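Lmo2125 protein (Listeria monocytogenes serovar 1/2a, PDB 5TU0) binds maltose as the extracellular, probably lipid-anchored, solute-binding component of a sugar transport system. Local coordinates at residues 105-117 with 301-313. The protein carries 2 engineered substitutions. Numbering follows the deposited sequence.
Sequences KIYGAPAIIETLV and QETLYDMTNEVPA
The carbonyl oxygen of Ala111 is gripped by two N-H donors from 301-313, one from a side chain and one from the backbone. Gln301, bent at chi2 (-97°), brings its amide up from the helix so that NE2 lies 2.8 Å from Ala111 O, in the carbonyl plane and on a lone pair. The backbone N of Ala313 reaches the same oxygen from above that plane, at 3.1 Å, and the two donors therefore do not compete for one site. An amide, donor and acceptor at once, suits this buried place: its oxygen, OE1, accepts from the backbone N of Asn314. Ile113 N donates to Val311 O at 2.9 Å, almost straight (164°). Between these bonds Ile112 and Pro312 form an antiparallel non-hydrogen-bonded pair with diverging side chains, on the short, weakly bonded strand 311-312. Ala111 and Ile112 also make a classic beta bulge opposite Lys274.

Ile112 and Ile113 serve different neighbours. The Ile112 and Leu304 side chains cross at about a right angle, CG1 3.7 Å from CD2, while Ile112 CD1 lies against the carboxylate of Glu310. Ile113 and Val311 point to the same face of the sheet, where CG1 meets CG1 at 3.5 Å. Ala313 sets its methyl against Pro110, CB to CB 3.7 Å, small enough to sit close to the strand backbone.

Tyr19 OH hydrogen-bonds to Glu310 OE2; the ion pair of OE1 with Lys274 is long and weak. A second water joins Ile113 O to Val311 N. Apolar side chains and backbone bonds thus fasten helix 298-308 and the chain that follows it to strand 109-114, while a separate polar link, a water between Glu310 OE1 and Glu114 OE1, connects the contact through Glu114 to the bound sugar.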
loop_
_atom_site.group_PDB
_atom_site.type_symbol
_atom_site.label_atom_id
_atom_site.label_comp_id
_atom_site.label_asym_id
_atom_site.label_seq_id
_atom_site.Cartn_x
_atom_site.Cartn_y
_atom_site.Cartn_z
ATOM N N LYS A 105 17.222 10.305 7.758
ATOM C CA LYS A 105 18.206 9.327 7.240
ATOM C C LYS A 105 17.529 8.431 6.198
ATOM O O LYS A 105 16.389 8.019 6.391
ATOM C CB LYS A 105 18.786 8.490 8.379
ATOM C CG LYS A 105 19.593 9.293 9.386
ATOM C CD LYS A 105 20.226 8.392 10.426
ATOM C CE LYS A 105 20.968 9.175 11.497
ATOM N NZ LYS A 105 20.031 9.969 12.355
ATOM N N ILE A 106 18.236 8.142 5.101
ATOM C CA ILE A 106 17.689 7.365 3.988
ATOM C C ILE A 106 18.133 5.910 4.102
ATOM O O ILE A 106 19.343 5.630 4.159
ATOM C CB ILE A 106 18.157 7.971 2.655
ATOM C CG1 ILE A 106 17.587 9.394 2.498
ATOM C CG2 ILE A 106 17.744 7.092 1.471
ATOM C CD1 ILE A 106 18.281 10.222 1.427
ATOM N N TYR A 107 17.162 4.998 4.145
ATOM C CA TYR A 107 17.439 3.557 4.290
ATOM C C TYR A 107 17.022 2.632 3.118
ATOM O O TYR A 107 17.035 1.406 3.246
ATOM C CB TYR A 107 16.855 3.051 5.600
ATOM C CG TYR A 107 17.506 3.630 6.825
ATOM C CD1 TYR A 107 18.808 3.264 7.184
ATOM C CD2 TYR A 107 16.815 4.505 7.672
ATOM C CE1 TYR A 107 19.412 3.772 8.321
ATOM C CE2 TYR A 107 17.417 5.015 8.804
ATOM C CZ TYR A 107 18.711 4.639 9.129
ATOM O OH TYR A 107 19.323 5.132 10.250
ATOM N N GLY A 108 16.705 3.217 1.977
ATOM C CA GLY A 108 16.368 2.450 0.805
ATOM C C GLY A 108 16.187 3.312 -0.400
ATOM O O GLY A 108 16.197 4.542 -0.296
ATOM N N ALA A 109 16.026 2.658 -1.549
ATOM C CA ALA A 109 15.808 3.329 -2.819
ATOM C C ALA A 109 14.448 2.879 -3.344
ATOM O O ALA A 109 14.252 1.692 -3.601
ATOM C CB ALA A 109 16.913 2.960 -3.799
ATOM N N PRO A 110 13.495 3.818 -3.519
ATOM C CA PRO A 110 12.160 3.432 -4.002
ATOM C C PRO A 110 12.183 2.740 -5.350
ATOM O O PRO A 110 12.903 3.190 -6.259
ATOM C CB PRO A 110 11.422 4.767 -4.124
ATOM C CG PRO A 110 12.153 5.693 -3.258
ATOM C CD PRO A 110 13.566 5.243 -3.172
ATOM N N ALA A 111 11.374 1.682 -5.475
ATOM C CA ALA A 111 11.338 0.870 -6.668
ATOM C C ALA A 111 9.940 0.607 -7.255
ATOM O O ALA A 111 9.791 0.571 -8.485
ATOM C CB ALA A 111 12.004 -0.452 -6.359
ATOM N N ILE A 112 8.940 0.415 -6.386
ATOM C CA ILE A 112 7.591 0.080 -6.796
ATOM C C ILE A 112 6.607 0.887 -5.980
ATOM O O ILE A 112 6.804 1.060 -4.786
ATOM C CB ILE A 112 7.306 -1.418 -6.549
ATOM C CG1 ILE A 112 8.189 -2.293 -7.459
ATOM C CG2 ILE A 112 5.829 -1.757 -6.772
ATOM C CD1 ILE A 112 8.071 -3.779 -7.197
ATOM N N ILE A 113 5.560 1.387 -6.627
ATOM C CA ILE A 113 4.507 2.105 -5.914
ATOM C C ILE A 113 3.214 1.351 -6.096
ATOM O O ILE A 113 3.024 0.674 -7.084
ATOM C CB ILE A 113 4.305 3.570 -6.382
ATOM C CG1 ILE A 113 3.957 3.650 -7.887
ATOM C CG2 ILE A 113 5.548 4.388 -6.056
ATOM C CD1 ILE A 113 3.241 4.926 -8.299
ATOM N N GLU A 114 2.342 1.454 -5.109
ATOM C CA GLU A 114 1.022 0.872 -5.210
ATOM C C GLU A 114 0.076 1.526 -4.229
ATOM O O GLU A 114 0.503 2.093 -3.239
ATOM C CB GLU A 114 1.038 -0.647 -5.021
ATOM C CG GLU A 114 1.594 -1.153 -3.713
ATOM C CD GLU A 114 1.303 -2.634 -3.493
ATOM O OE1 GLU A 114 0.906 -3.345 -4.464
ATOM O OE2 GLU A 114 1.452 -3.084 -2.335
ATOM N N THR A 115 -1.206 1.479 -4.549
ATOM C CA THR A 115 -2.208 2.011 -3.667
ATOM C C THR A 115 -3.526 1.397 -4.098
ATOM O O THR A 115 -3.596 0.696 -5.121
ATOM C CB THR A 115 -2.279 3.558 -3.704
ATOM O OG1 THR A 115 -3.163 4.027 -2.677
ATOM C CG2 THR A 115 -2.775 4.075 -5.044
ATOM N N LEU A 116 -4.550 1.648 -3.308
ATOM C CA LEU A 116 -5.881 1.160 -3.591
ATOM C C LEU A 116 -6.482 1.836 -4.818
ATOM O O LEU A 116 -6.219 3.000 -5.102
ATOM C CB LEU A 116 -6.795 1.361 -2.385
ATOM C CG LEU A 116 -6.489 0.562 -1.126
ATOM C CD1 LEU A 116 -7.551 0.861 -0.075
ATOM C CD2 LEU A 116 -6.440 -0.929 -1.403
ATOM N N VAL A 117 -7.323 1.083 -5.518
ATOM C CA VAL A 117 -7.963 1.536 -6.736
ATOM C C VAL A 117 -9.405 1.032 -6.743
ATOM O O VAL A 117 -9.820 0.300 -5.836
ATOM C CB VAL A 117 -7.209 1.015 -8.000
ATOM C CG1 VAL A 117 -5.780 1.558 -8.045
ATOM C CG2 VAL A 117 -7.174 -0.508 -8.054
ATOM N N GLN A 301 14.001 0.157 -14.384
ATOM C CA GLN A 301 12.634 0.342 -13.886
ATOM C C GLN A 301 11.609 0.037 -14.996
ATOM O O GLN A 301 10.550 -0.532 -14.732
ATOM C CB GLN A 301 12.480 1.733 -13.295
ATOM C CG GLN A 301 13.111 1.823 -11.918
ATOM C CD GLN A 301 12.086 1.629 -10.815
ATOM O OE1 GLN A 301 11.378 2.565 -10.486
ATOM N NE2 GLN A 301 12.014 0.425 -10.233
ATOM N N GLU A 302 11.945 0.370 -16.240
ATOM C CA GLU A 302 11.068 0.029 -17.373
ATOM C C GLU A 302 11.046 -1.485 -17.572
ATOM O O GLU A 302 9.981 -2.065 -17.800
ATOM C CB GLU A 302 11.466 0.770 -18.656
ATOM C CG GLU A 302 11.174 2.254 -18.540
ATOM C CD GLU A 302 11.574 3.084 -19.741
ATOM O OE1 GLU A 302 12.162 2.548 -20.719
ATOM O OE2 GLU A 302 11.286 4.297 -19.677
ATOM N N THR A 303 12.204 -2.133 -17.452
ATOM C CA THR A 303 12.238 -3.602 -17.566
ATOM C C THR A 303 11.407 -4.240 -16.428
ATOM O O THR A 303 10.691 -5.220 -16.649
ATOM C CB THR A 303 13.672 -4.150 -17.538
ATOM O OG1 THR A 303 14.406 -3.587 -18.634
ATOM C CG2 THR A 303 13.682 -5.666 -17.642
ATOM N N LEU A 304 11.493 -3.675 -15.229
ATOM C CA LEU A 304 10.692 -4.193 -14.103
ATOM C C LEU A 304 9.214 -4.202 -14.477
ATOM O O LEU A 304 8.529 -5.213 -14.303
ATOM C CB LEU A 304 10.890 -3.358 -12.832
ATOM C CG LEU A 304 10.030 -3.765 -11.623
ATOM C CD1 LEU A 304 10.410 -5.143 -11.111
ATOM C CD2 LEU A 304 10.154 -2.720 -10.524
ATOM N N TYR A 305 8.724 -3.079 -14.994
ATOM C CA TYR A 305 7.320 -2.983 -15.388
ATOM C C TYR A 305 6.986 -3.958 -16.512
ATOM O O TYR A 305 5.927 -4.590 -16.518
ATOM C CB TYR A 305 6.951 -1.562 -15.822
ATOM C CG TYR A 305 5.508 -1.467 -16.265
ATOM C CD1 TYR A 305 4.480 -1.443 -15.326
ATOM C CD2 TYR A 305 5.166 -1.438 -17.616
ATOM C CE1 TYR A 305 3.154 -1.387 -15.714
ATOM C CE2 TYR A 305 3.836 -1.378 -18.011
ATOM C CZ TYR A 305 2.837 -1.346 -17.042
ATOM O OH TYR A 305 1.519 -1.281 -17.405
ATOM N N ASP A 306 7.897 -4.063 -17.473
ATOM C CA ASP A 306 7.698 -4.972 -18.580
ATOM C C ASP A 306 7.541 -6.425 -18.118
ATOM O O ASP A 306 6.708 -7.146 -18.645
ATOM C CB ASP A 306 8.873 -4.876 -19.573
ATOM C CG ASP A 306 8.872 -3.584 -20.396
ATOM O OD1 ASP A 306 7.842 -2.892 -20.481
ATOM O OD2 ASP A 306 9.917 -3.274 -21.008
ATOM N N MET A 307 8.326 -6.811 -17.122
ATOM C CA MET A 307 8.344 -8.173 -16.606
ATOM C C MET A 307 7.254 -8.538 -15.603
ATOM O O MET A 307 6.740 -9.659 -15.608
ATOM C CB MET A 307 9.695 -8.396 -15.922
ATOM C CG MET A 307 10.854 -8.384 -16.894
ATOM S SD MET A 307 10.760 -9.796 -17.995
ATOM C CE MET A 307 11.144 -11.131 -16.868
ATOM N N THR A 308 6.887 -7.580 -14.767
ATOM C CA THR A 308 5.993 -7.846 -13.618
ATOM C C THR A 308 4.697 -7.069 -13.553
ATOM O O THR A 308 3.840 -7.421 -12.765
ATOM C CB THR A 308 6.742 -7.502 -12.313
ATOM O OG1 THR A 308 6.986 -6.089 -12.261
ATOM C CG2 THR A 308 8.065 -8.247 -12.233
ATOM N N ASN A 309 4.568 -6.020 -14.362
ATOM C CA ASN A 309 3.407 -5.123 -14.345
ATOM C C ASN A 309 3.303 -4.302 -13.049
ATOM O O ASN A 309 2.283 -3.675 -12.811
ATOM C CB ASN A 309 2.068 -5.840 -14.659
ATOM C CG ASN A 309 1.910 -6.180 -16.132
ATOM O OD1 ASN A 309 0.815 -6.481 -16.583
ATOM N ND2 ASN A 309 2.993 -6.120 -16.886
ATOM N N GLU A 310 4.359 -4.291 -12.237
ATOM C CA GLU A 310 4.360 -3.458 -11.034
ATOM C C GLU A 310 4.780 -2.059 -11.439
ATOM O O GLU A 310 5.682 -1.886 -12.247
ATOM C CB GLU A 310 5.224 -4.076 -9.941
ATOM C CG GLU A 310 4.619 -5.405 -9.495
ATOM C CD GLU A 310 5.144 -5.903 -8.183
ATOM O OE1 GLU A 310 5.026 -5.173 -7.193
ATOM O OE2 GLU A 310 5.630 -7.045 -8.130
ATOM N N VAL A 311 4.105 -1.062 -10.884
ATOM C CA VAL A 311 4.325 0.322 -11.256
ATOM C C VAL A 311 5.635 0.878 -10.712
ATOM O O VAL A 311 5.860 0.854 -9.506
ATOM C CB VAL A 311 3.149 1.203 -10.804
ATOM C CG1 VAL A 311 3.368 2.640 -11.236
ATOM C CG2 VAL A 311 1.847 0.648 -11.383
ATOM N N PRO A 312 6.499 1.394 -11.601
ATOM C CA PRO A 312 7.787 1.923 -11.149
ATOM C C PRO A 312 7.718 3.187 -10.306
ATOM O O PRO A 312 6.861 4.036 -10.527
ATOM C CB PRO A 312 8.526 2.266 -12.454
ATOM C CG PRO A 312 7.754 1.651 -13.548
ATOM C CD PRO A 312 6.361 1.429 -13.067
ATOM N N ALA A 313 8.672 3.311 -9.387
ATOM C CA ALA A 313 8.833 4.498 -8.555
ATOM C C ALA A 313 9.515 5.603 -9.359
ATOM O O ALA A 313 9.152 6.767 -9.248
ATOM C CB ALA A 313 9.656 4.172 -7.323
HETATM O O HOH W 1 2.315 -1.713 -8.630
HETATM O O HOH W 2 2.748 -3.589 -6.823
#